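Local coordinates for Lmo0325 protein (Listeria monocytogenes EGD-e, PDB 4RYK) that probably binds DNA as a transcriptional regulator of the Rgg type, joining a helix-turn-helix domain to an all-helical C-terminal region, at residues Ala100-Ile105 against Ile119-Ile124; Arg123-Asn128 against Ser139-Glu144; Leu210-Ile215 against Asn250-Ala255. All blocks are in the same frame, centred on the assembly; numbering follows the deposited sequence.

Contact 1. Residues Ala100-Ile105 against Ile119-Ile124; sequences ALLDKI and ILHTRI
The carbonyl oxygen I119 O, which takes both R123 N and T122 OG1 (2.9 Å) from the same face of its plane, lies directly before L120 and H121 in the chain, the residues that receive L102. The two helices form an antiparallel hairpin: helix 95-108 turns back into helix 113-132, and their short segments run at 156° with axes 10.2 Å apart. No hydrogen bond crosses the interface; aliphatic carbons and one imidazole ring make it. L101, L102 and I105 converge on L120. Its CD1 lies 3.7 Å from L102 CA, close against the backbone of the first helix, while its CD2 meets L101 CD2, the two leucines crossing at about a right angle. The L102 and L120 side chains run antiparallel alongside each other, L102 CB beside L120 CD1. From the next turn I105 reaches tip to tip with L120, CD1 to CD1 at 3.6 Å; its CG1 stands between backbone N and carbonyl carbon (chi1 72°), the crowded position. M98 of helix 95-108 also touches L120, as does F86, which joins the hairpin to helix 82-91. At the outer margin the contact becomes CH-pi. L102 CG is turned away from its own backbone N (chi1 177°), carrying CD2 over the H121 ring, 3.7 Å from its centroid. Y145 of helix 143-153 stacks with this imidazole, and ND1 makes a weak bond to K117 O, which would help to hold the ring's rotation. The same L102 CD2 touches I124 CD1 at 4.0 Å, and its nearest ring atom is H121 NE2 at 3.5 Å.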
loop_
_atom_site.group_PDB
_atom_site.type_symbol
_atom_site.label_atom_id
_atom_site.label_comp_id
_atom_site.label_asym_id
_atom_site.label_seq_id
_atom_site.Cartn_x
_atom_site.Cartn_y
_atom_site.Cartn_z
ATOM N N ALA A 100 10.674 -27.488 -0.922
ATOM C CA ALA A 100 10.866 -27.115 -2.340
ATOM C C ALA A 100 11.371 -25.678 -2.480
ATOM O O ALA A 100 12.294 -25.379 -3.250
ATOM C CB ALA A 100 9.546 -27.288 -3.102
ATOM N N LEU A 101 10.782 -24.770 -1.721
ATOM C CA LEU A 101 11.327 -23.428 -1.699
ATOM C C LEU A 101 12.792 -23.442 -1.248
ATOM O O LEU A 101 13.632 -22.743 -1.815
ATOM C CB LEU A 101 10.494 -22.539 -0.816
ATOM C CG LEU A 101 10.960 -21.097 -0.755
ATOM C CD1 LEU A 101 10.887 -20.460 -2.125
ATOM C CD2 LEU A 101 10.112 -20.321 0.212
ATOM N N LEU A 102 13.111 -24.257 -0.255
ATOM C CA LEU A 102 14.489 -24.363 0.209
ATOM C C LEU A 102 15.418 -24.912 -0.859
ATOM O O LEU A 102 16.477 -24.356 -1.079
ATOM C CB LEU A 102 14.566 -25.221 1.450
ATOM C CG LEU A 102 15.933 -25.513 2.047
ATOM C CD1 LEU A 102 16.695 -24.222 2.318
ATOM C CD2 LEU A 102 15.715 -26.291 3.333
ATOM N N ASP A 103 15.020 -25.989 -1.525
ATOM C CA ASP A 103 15.791 -26.543 -2.657
ATOM C C ASP A 103 16.051 -25.515 -3.757
ATOM O O ASP A 103 17.159 -25.432 -4.283
ATOM C CB ASP A 103 15.072 -27.747 -3.283
ATOM C CG ASP A 103 14.963 -28.975 -2.320
ATOM O OD1 ASP A 103 15.605 -29.057 -1.251
ATOM O OD2 ASP A 103 14.211 -29.903 -2.640
ATOM N N LYS A 104 15.037 -24.738 -4.108
ATOM C CA LYS A 104 15.205 -23.737 -5.161
ATOM C C LYS A 104 16.261 -22.704 -4.799
ATOM O O LYS A 104 17.241 -22.556 -5.514
ATOM C CB LYS A 104 13.880 -23.042 -5.468
ATOM C CG LYS A 104 14.007 -21.804 -6.357
ATOM C CD LYS A 104 12.723 -21.477 -7.109
ATOM C CE LYS A 104 11.578 -21.087 -6.188
ATOM N NZ LYS A 104 11.640 -19.650 -5.796
ATOM N N ILE A 105 16.083 -22.011 -3.676
ATOM C CA ILE A 105 17.020 -20.956 -3.294
ATOM C C ILE A 105 18.419 -21.500 -3.031
ATOM O O ILE A 105 19.408 -20.793 -3.153
ATOM C CB ILE A 105 16.535 -20.103 -2.084
ATOM C CG1 ILE A 105 16.605 -20.857 -0.782
ATOM C CG2 ILE A 105 15.103 -19.615 -2.264
ATOM C CD1 ILE A 105 15.984 -20.068 0.336
ATOM N N ILE A 119 16.058 -19.646 8.107
ATOM C CA ILE A 119 14.668 -19.457 8.534
ATOM C C ILE A 119 13.799 -20.623 8.081
ATOM O O ILE A 119 13.025 -21.211 8.850
ATOM C CB ILE A 119 14.130 -18.086 8.059
ATOM C CG1 ILE A 119 14.662 -16.997 9.009
ATOM C CG2 ILE A 119 12.612 -18.035 8.073
ATOM C CD1 ILE A 119 14.589 -15.634 8.408
ATOM N N LEU A 120 13.959 -20.978 6.832
ATOM C CA LEU A 120 13.236 -22.069 6.283
ATOM C C LEU A 120 13.559 -23.387 7.002
ATOM O O LEU A 120 12.665 -24.161 7.308
ATOM C CB LEU A 120 13.594 -22.187 4.811
ATOM C CG LEU A 120 12.761 -21.459 3.771
ATOM C CD1 LEU A 120 13.449 -21.586 2.424
ATOM C CD2 LEU A 120 11.372 -22.055 3.659
ATOM N N HIS A 121 14.846 -23.672 7.211
ATOM C CA HIS A 121 15.219 -24.883 7.907
ATOM C C HIS A 121 14.568 -24.935 9.252
ATOM O O HIS A 121 14.017 -25.965 9.609
ATOM C CB HIS A 121 16.713 -24.951 8.139
ATOM C CG HIS A 121 17.460 -25.568 7.010
ATOM N ND1 HIS A 121 18.293 -24.842 6.184
ATOM C CD2 HIS A 121 17.518 -26.851 6.584
ATOM C CE1 HIS A 121 18.839 -25.650 5.292
ATOM N NE2 HIS A 121 18.385 -26.872 5.516
ATOM N N THR A 122 14.628 -23.848 10.022
ATOM C CA THR A 122 14.063 -23.896 11.361
ATOM C C THR A 122 12.579 -24.143 11.297
ATOM O O THR A 122 12.031 -24.843 12.158
ATOM C CB THR A 122 14.297 -22.643 12.228
ATOM O OG1 THR A 122 13.650 -21.500 11.658
ATOM C CG2 THR A 122 15.761 -22.353 12.357
ATOM N N ARG A 123 11.926 -23.566 10.296
ATOM C CA ARG A 123 10.478 -23.692 10.175
ATOM C C ARG A 123 10.142 -25.122 9.788
ATOM O O ARG A 123 9.174 -25.694 10.282
ATOM C CB ARG A 123 9.951 -22.659 9.157
ATOM C CG ARG A 123 8.456 -22.582 8.972
ATOM C CD ARG A 123 7.680 -22.413 10.256
ATOM N NE ARG A 123 7.781 -21.084 10.796
ATOM C CZ ARG A 123 6.763 -20.227 10.893
ATOM N NH1 ARG A 123 5.534 -20.551 10.490
ATOM N NH2 ARG A 123 6.979 -19.037 11.416
ATOM N N ILE A 124 10.953 -25.729 8.947
ATOM C CA ILE A 124 10.709 -27.155 8.617
ATOM C C ILE A 124 10.951 -28.093 9.830
ATOM O O ILE A 124 10.157 -28.986 10.075
ATOM C CB ILE A 124 11.531 -27.607 7.399
ATOM C CG1 ILE A 124 11.056 -26.885 6.124
ATOM C CG2 ILE A 124 11.479 -29.132 7.228
ATOM C CD1 ILE A 124 12.145 -26.729 5.079
#

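Contact 2. Residues Arg123-Asn128 against Ser139-Glu144; sequences RIQTIN and SNISDE
Q125 reaches from helix 113-132 to the backbone of S142 with its side-chain amide, and beside it T126 meets I141; these two pairs are the close part of an otherwise thin contact. Residues 139-142 are a loop that leads into helix 143-153, whose first turn includes D143 and E144, so this is a connection between consecutive helices of the C-terminal region rather than helix-on-helix packing. Beyond CG the Q125 chain is extended, which carries the amide to the loop. There S142 N donates to Q125 OE1 at 3.3 Å, nearly straight at 160°, although the N-H comes in tilted 34° from the carbonyl plane. The other end of the same amide gives a weak bond from NE2 to S142 OG, also 3.3 Å, and that hydroxyl in turn donates weakly to E144 OE2. S142 occupies the N-cap position of helix 143-153, yet its side chain makes no capping bond. I141 fits against both helix residues: CG2 lies 3.6 Å from Q125 OE1, and CD1 comes to 3.1 Å from T126 OG1, a tight approach of methyl to oxygen. That hydroxyl has its polar partner elsewhere, in T122 O one turn back on its own helix. Toward the solvent the packing thins. S139, the first modelled residue after the unmodelled 136-138, puts its N 3.6 Å from T126 CG2, while N140 comes no nearer than CB to Q125 O, 4.4 Å; both are exposed, and H129 touches each. With its carbonyl on an N-H and its NH2 on a hydroxyl, the pairing favours one orientation of the Q125 amide, but by long or weak bonds that imply a modest hold on the loop.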
loop_
_atom_site.group_PDB
_atom_site.type_symbol
_atom_site.label_atom_id
_atom_site.label_comp_id
_atom_site.label_asym_id
_atom_site.label_seq_id
_atom_site.Cartn_x
_atom_site.Cartn_y
_atom_site.Cartn_z
ATOM N N ARG A 123 11.926 -23.566 10.296
ATOM C CA ARG A 123 10.478 -23.692 10.175
ATOM C C ARG A 123 10.142 -25.122 9.788
ATOM O O ARG A 123 9.174 -25.694 10.282
ATOM C CB ARG A 123 9.951 -22.659 9.157
ATOM C CG ARG A 123 8.456 -22.582 8.972
ATOM C CD ARG A 123 7.680 -22.413 10.256
ATOM N NE ARG A 123 7.781 -21.084 10.796
ATOM C CZ ARG A 123 6.763 -20.227 10.893
ATOM N NH1 ARG A 123 5.534 -20.551 10.490
ATOM N NH2 ARG A 123 6.979 -19.037 11.416
ATOM N N ILE A 124 10.953 -25.729 8.947
ATOM C CA ILE A 124 10.709 -27.155 8.617
ATOM C C ILE A 124 10.951 -28.093 9.830
ATOM O O ILE A 124 10.157 -28.986 10.075
ATOM C CB ILE A 124 11.531 -27.607 7.399
ATOM C CG1 ILE A 124 11.056 -26.885 6.124
ATOM C CG2 ILE A 124 11.479 -29.132 7.228
ATOM C CD1 ILE A 124 12.145 -26.729 5.079
ATOM N N GLN A 125 12.007 -27.880 10.606
ATOM C CA GLN A 125 12.207 -28.688 11.829
ATOM C C GLN A 125 11.050 -28.465 12.833
ATOM O O GLN A 125 10.509 -29.430 13.384
ATOM C CB GLN A 125 13.531 -28.395 12.540
ATOM C CG GLN A 125 14.800 -28.527 11.712
ATOM C CD GLN A 125 16.000 -27.835 12.376
ATOM O OE1 GLN A 125 15.863 -26.822 13.078
ATOM N NE2 GLN A 125 17.181 -28.375 12.146
ATOM N N THR A 126 10.628 -27.222 13.048
ATOM C CA THR A 126 9.515 -26.970 13.962
ATOM C C THR A 126 8.210 -27.654 13.546
ATOM O O THR A 126 7.565 -28.297 14.383
ATOM C CB THR A 126 9.252 -25.480 14.124
ATOM O OG1 THR A 126 10.473 -24.890 14.543
ATOM C CG2 THR A 126 8.194 -25.218 15.178
ATOM N N ILE A 127 7.831 -27.524 12.276
ATOM C CA ILE A 127 6.584 -28.120 11.794
ATOM C C ILE A 127 6.625 -29.654 11.879
ATOM O O ILE A 127 5.707 -30.265 12.381
ATOM C CB ILE A 127 6.281 -27.696 10.346
ATOM C CG1 ILE A 127 5.972 -26.193 10.308
ATOM C CG2 ILE A 127 5.118 -28.515 9.778
ATOM C CD1 ILE A 127 5.894 -25.607 8.917
ATOM N N ASN A 128 7.689 -30.277 11.386
ATOM C CA ASN A 128 7.806 -31.734 11.481
ATOM C C ASN A 128 7.801 -32.330 12.916
ATOM O O ASN A 128 7.153 -33.344 13.124
ATOM C CB ASN A 128 9.020 -32.221 10.678
ATOM C CG ASN A 128 8.709 -32.430 9.201
ATOM O OD1 ASN A 128 7.552 -32.540 8.784
ATOM N ND2 ASN A 128 9.755 -32.536 8.410
ATOM N N SER A 139 10.373 -25.754 17.975
ATOM C CA SER A 139 10.402 -26.375 19.293
ATOM C C SER A 139 11.513 -27.457 19.375
ATOM O O SER A 139 11.932 -27.842 20.473
ATOM C CB SER A 139 9.003 -26.939 19.627
ATOM O OG SER A 139 8.014 -25.905 19.742
ATOM N N ASN A 140 12.007 -27.899 18.208
ATOM C CA ASN A 140 13.046 -28.957 18.086
ATOM C C ASN A 140 14.335 -28.473 17.367
ATOM O O ASN A 140 15.065 -29.255 16.751
ATOM C CB ASN A 140 12.429 -30.124 17.301
ATOM C CG ASN A 140 13.081 -31.471 17.599
ATOM O OD1 ASN A 140 14.262 -31.552 17.929
ATOM N ND2 ASN A 140 12.301 -32.545 17.464
ATOM N N ILE A 141 14.626 -27.179 17.488
ATOM C CA ILE A 141 15.471 -26.463 16.515
ATOM C C ILE A 141 16.976 -26.434 16.791
ATOM O O ILE A 141 17.413 -26.171 17.911
ATOM C CB ILE A 141 14.997 -25.002 16.372
ATOM C CG1 ILE A 141 13.576 -24.972 15.793
ATOM C CG2 ILE A 141 15.958 -24.194 15.508
ATOM C CD1 ILE A 141 12.838 -23.682 16.087
ATOM N N SER A 142 17.747 -26.657 15.729
ATOM C CA SER A 142 19.199 -26.553 15.761
ATOM C C SER A 142 19.712 -25.197 16.215
ATOM O O SER A 142 19.238 -24.141 15.757
ATOM C CB SER A 142 19.791 -26.816 14.382
ATOM O OG SER A 142 19.844 -28.201 14.114
ATOM N N ASP A 143 20.714 -25.247 17.088
ATOM C CA ASP A 143 21.424 -24.047 17.470
ATOM C C ASP A 143 22.073 -23.411 16.269
ATOM O O ASP A 143 22.162 -22.211 16.247
ATOM C CB ASP A 143 22.495 -24.308 18.550
ATOM C CG ASP A 143 21.893 -24.445 19.942
ATOM O OD1 ASP A 143 20.835 -23.811 20.184
ATOM O OD2 ASP A 143 22.465 -25.189 20.787
ATOM N N GLU A 144 22.537 -24.204 15.300
ATOM C CA GLU A 144 23.260 -23.668 14.142
ATOM C C GLU A 144 22.426 -22.647 13.375
ATOM O O GLU A 144 22.928 -21.621 12.977
ATOM C CB GLU A 144 23.735 -24.771 13.191
ATOM C CG GLU A 144 22.649 -25.467 12.374
ATOM C CD GLU A 144 23.081 -26.849 11.862
ATOM O OE1 GLU A 144 23.964 -26.909 10.980
ATOM O OE2 GLU A 144 22.546 -27.885 12.321
#

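Contact 3. Residues Leu210-Ile215 against Asn250-Ala255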
loop_
_atom_site.group_PDB
_atom_site.type_symbol
_atom_site.label_atom_id
_atom_site.label_comp_id
_atom_site.label_asym_id
_atom_site.label_seq_id
_atom_site.Cartn_x
_atom_site.Cartn_y
_atom_site.Cartn_z
ATOM N N LEU A 210 4.117 -8.715 18.938
ATOM C CA LEU A 210 4.868 -8.532 20.180
ATOM C C LEU A 210 3.961 -8.216 21.361
ATOM O O LEU A 210 4.163 -8.740 22.466
ATOM C CB LEU A 210 5.836 -7.387 20.048
ATOM C CG LEU A 210 6.965 -7.611 19.058
ATOM C CD1 LEU A 210 7.843 -6.359 19.023
ATOM C CD2 LEU A 210 7.786 -8.855 19.406
ATOM N N THR A 211 2.966 -7.357 21.128
ATOM C CA THR A 211 2.072 -6.961 22.195
ATOM C C THR A 211 1.374 -8.216 22.707
ATOM O O THR A 211 1.241 -8.429 23.911
ATOM C CB THR A 211 1.054 -5.926 21.724
ATOM O OG1 THR A 211 1.720 -4.765 21.215
ATOM C CG2 THR A 211 0.167 -5.501 22.821
ATOM N N ASP A 212 0.902 -9.027 21.775
ATOM C CA ASP A 212 0.203 -10.264 22.091
ATOM C C ASP A 212 1.107 -11.154 22.937
ATOM O O ASP A 212 0.696 -11.681 23.981
ATOM C CB ASP A 212 -0.192 -10.990 20.800
ATOM C CG ASP A 212 -0.985 -12.273 21.061
ATOM O OD1 ASP A 212 -0.370 -13.288 21.425
ATOM O OD2 ASP A 212 -2.219 -12.283 20.894
ATOM N N GLU A 213 2.349 -11.301 22.505
ATOM C CA GLU A 213 3.275 -12.207 23.224
ATOM C C GLU A 213 3.647 -11.671 24.596
ATOM O O GLU A 213 3.828 -12.437 25.547
ATOM C CB GLU A 213 4.527 -12.491 22.391
ATOM C CG GLU A 213 5.246 -13.771 22.812
ATOM C CD GLU A 213 4.372 -14.992 22.578
ATOM O OE1 GLU A 213 4.083 -15.301 21.395
ATOM O OE2 GLU A 213 3.930 -15.599 23.573
ATOM N N LEU A 214 3.745 -10.353 24.716
ATOM C CA LEU A 214 4.088 -9.756 25.991
ATOM C C LEU A 214 2.948 -9.882 26.962
ATOM O O LEU A 214 3.164 -10.115 28.171
ATOM C CB LEU A 214 4.458 -8.297 25.853
ATOM C CG LEU A 214 5.788 -8.163 25.152
ATOM C CD1 LEU A 214 5.936 -6.738 24.646
ATOM C CD2 LEU A 214 6.943 -8.616 26.050
ATOM N N ILE A 215 1.736 -9.731 26.458
ATOM C CA ILE A 215 0.581 -9.877 27.343
ATOM C C ILE A 215 0.586 -11.289 27.926
ATOM O O ILE A 215 0.640 -11.453 29.141
ATOM C CB ILE A 215 -0.744 -9.549 26.645
ATOM C CG1 ILE A 215 -0.845 -8.038 26.384
ATOM C CG2 ILE A 215 -1.932 -9.989 27.494
ATOM C CD1 ILE A 215 -1.971 -7.666 25.447
ATOM N N ASN A 250 -7.280 -1.610 19.418
ATOM C CA ASN A 250 -8.398 -1.530 20.348
ATOM C C ASN A 250 -8.574 -2.830 21.123
ATOM O O ASN A 250 -8.834 -2.781 22.335
ATOM C CB ASN A 250 -9.730 -1.178 19.673
ATOM C CG ASN A 250 -9.849 0.305 19.296
ATOM O OD1 ASN A 250 -9.087 1.154 19.755
ATOM N ND2 ASN A 250 -10.841 0.615 18.468
ATOM N N TYR A 251 -8.456 -3.977 20.433
ATOM C CA TYR A 251 -8.502 -5.261 21.095
ATOM C C TYR A 251 -7.438 -5.371 22.221
ATOM O O TYR A 251 -7.746 -5.679 23.371
ATOM C CB TYR A 251 -8.326 -6.426 20.109
ATOM C CG TYR A 251 -8.316 -7.718 20.882
ATOM C CD1 TYR A 251 -7.134 -8.235 21.383
ATOM C CD2 TYR A 251 -9.506 -8.384 21.165
ATOM C CE1 TYR A 251 -7.124 -9.395 22.160
ATOM C CE2 TYR A 251 -9.526 -9.527 21.926
ATOM C CZ TYR A 251 -8.335 -10.037 22.438
ATOM O OH TYR A 251 -8.389 -11.185 23.197
ATOM N N TYR A 252 -6.183 -5.135 21.886
ATOM C CA TYR A 252 -5.120 -5.257 22.898
ATOM C C TYR A 252 -5.194 -4.233 24.054
ATOM O O TYR A 252 -4.818 -4.554 25.181
ATOM C CB TYR A 252 -3.725 -5.293 22.235
ATOM C CG TYR A 252 -3.487 -6.586 21.483
ATOM C CD1 TYR A 252 -3.469 -7.809 22.153
ATOM C CD2 TYR A 252 -3.269 -6.597 20.123
ATOM C CE1 TYR A 252 -3.253 -8.999 21.478
ATOM C CE2 TYR A 252 -3.062 -7.790 19.425
ATOM C CZ TYR A 252 -3.080 -8.980 20.097
ATOM O OH TYR A 252 -2.877 -10.157 19.424
ATOM N N GLN A 253 -5.722 -3.042 23.802
ATOM C CA GLN A 253 -5.898 -2.027 24.848
ATOM C C GLN A 253 -6.939 -2.582 25.828
ATOM O O GLN A 253 -6.811 -2.454 27.065
ATOM C CB GLN A 253 -6.335 -0.688 24.256
ATOM C CG GLN A 253 -6.580 0.426 25.268
ATOM C CD GLN A 253 -5.357 0.705 26.144
ATOM O OE1 GLN A 253 -4.560 1.555 25.803
ATOM N NE2 GLN A 253 -5.176 -0.055 27.235
ATOM N N GLY A 254 -7.926 -3.281 25.268
ATOM C CA GLY A 254 -8.941 -3.937 26.073
ATOM C C GLY A 254 -8.335 -4.967 27.002
ATOM O O GLY A 254 -8.597 -4.970 28.190
ATOM N N ALA A 255 -7.494 -5.823 26.448
ATOM C CA ALA A 255 -6.870 -6.889 27.219
ATOM C C ALA A 255 -5.996 -6.312 28.339
ATOM O O ALA A 255 -6.030 -6.782 29.468
ATOM C CB ALA A 255 -6.023 -7.752 26.289
#
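Between the two segments the one hydrogen bond runs from Y252 OH to D212 OD2 at 2.7 Å. The tyrosine leans across from helix 243-259, and the aspartate meets it with CG turned anti to the backbone N (chi1 -178°). Carboxylate and ring stand almost perpendicular, 88° apart. OD2 lies in the plane of the ring at its edge, while the hydroxyl reaches OD2 on the anti side of the carboxylate. A short bond of this kind is likely to favour the charged form of D212. D212 CB lies close, 3.1 Å from Y252 OH, so the packing at the phenol end is tight.

Ring contacts come next. D212 N sits above one face of the Y252 ring, offset toward its rim, and Y251 CD1 lies over the opposite face, also toward the rim, so the ring has a neighbour on each face. Y289 of helix 283-300 touches Y252 as well.

The rest is aliphatic. I215 CD1 touches Y252 CD1 at 3.6 Å and A255 CB at 4.1 Å, spanning one turn of the second helix; F296 packs on the same isoleucine. T211 offers CG2 to Y252 CB at 3.9 Å, its hydroxyl being bonded to F207 O within its own helix. N250, at the start of the second segment, hydrogen-bonds through ND2 to E279 O and through OD1 to H281 NE2 of the second subunit.

The short axes run nearly parallel, 16° and 10.8 Å apart, with helix 220-235 between them in sequence and packed on T211. Alternate helices lying side by side in this way are characteristic of the TPR-like alpha-solenoid, consistent with the Rgg C-terminal family.

All three contacts fall within the Rgg-type C-terminal helical region, and they follow the chain in order. Contacts 1 and 2 are neighbours, their centres 11 Å apart: both use helix 113-132, they share R123 and I124, and they touch where T122 CG2 packs on I141 CG2 at 3.7 Å. Together they join successive helices, 95-108, 113-132 and 143-153. Contact 3 lies farther along the chain in the same helical region, its centre 31 Å from contact 1 and 27 Å from contact 2, touching neither. It joins helices 197-216 and 243-259, with 220-235 between them, and of the three it alone has a residue, N250, touching the second subunit.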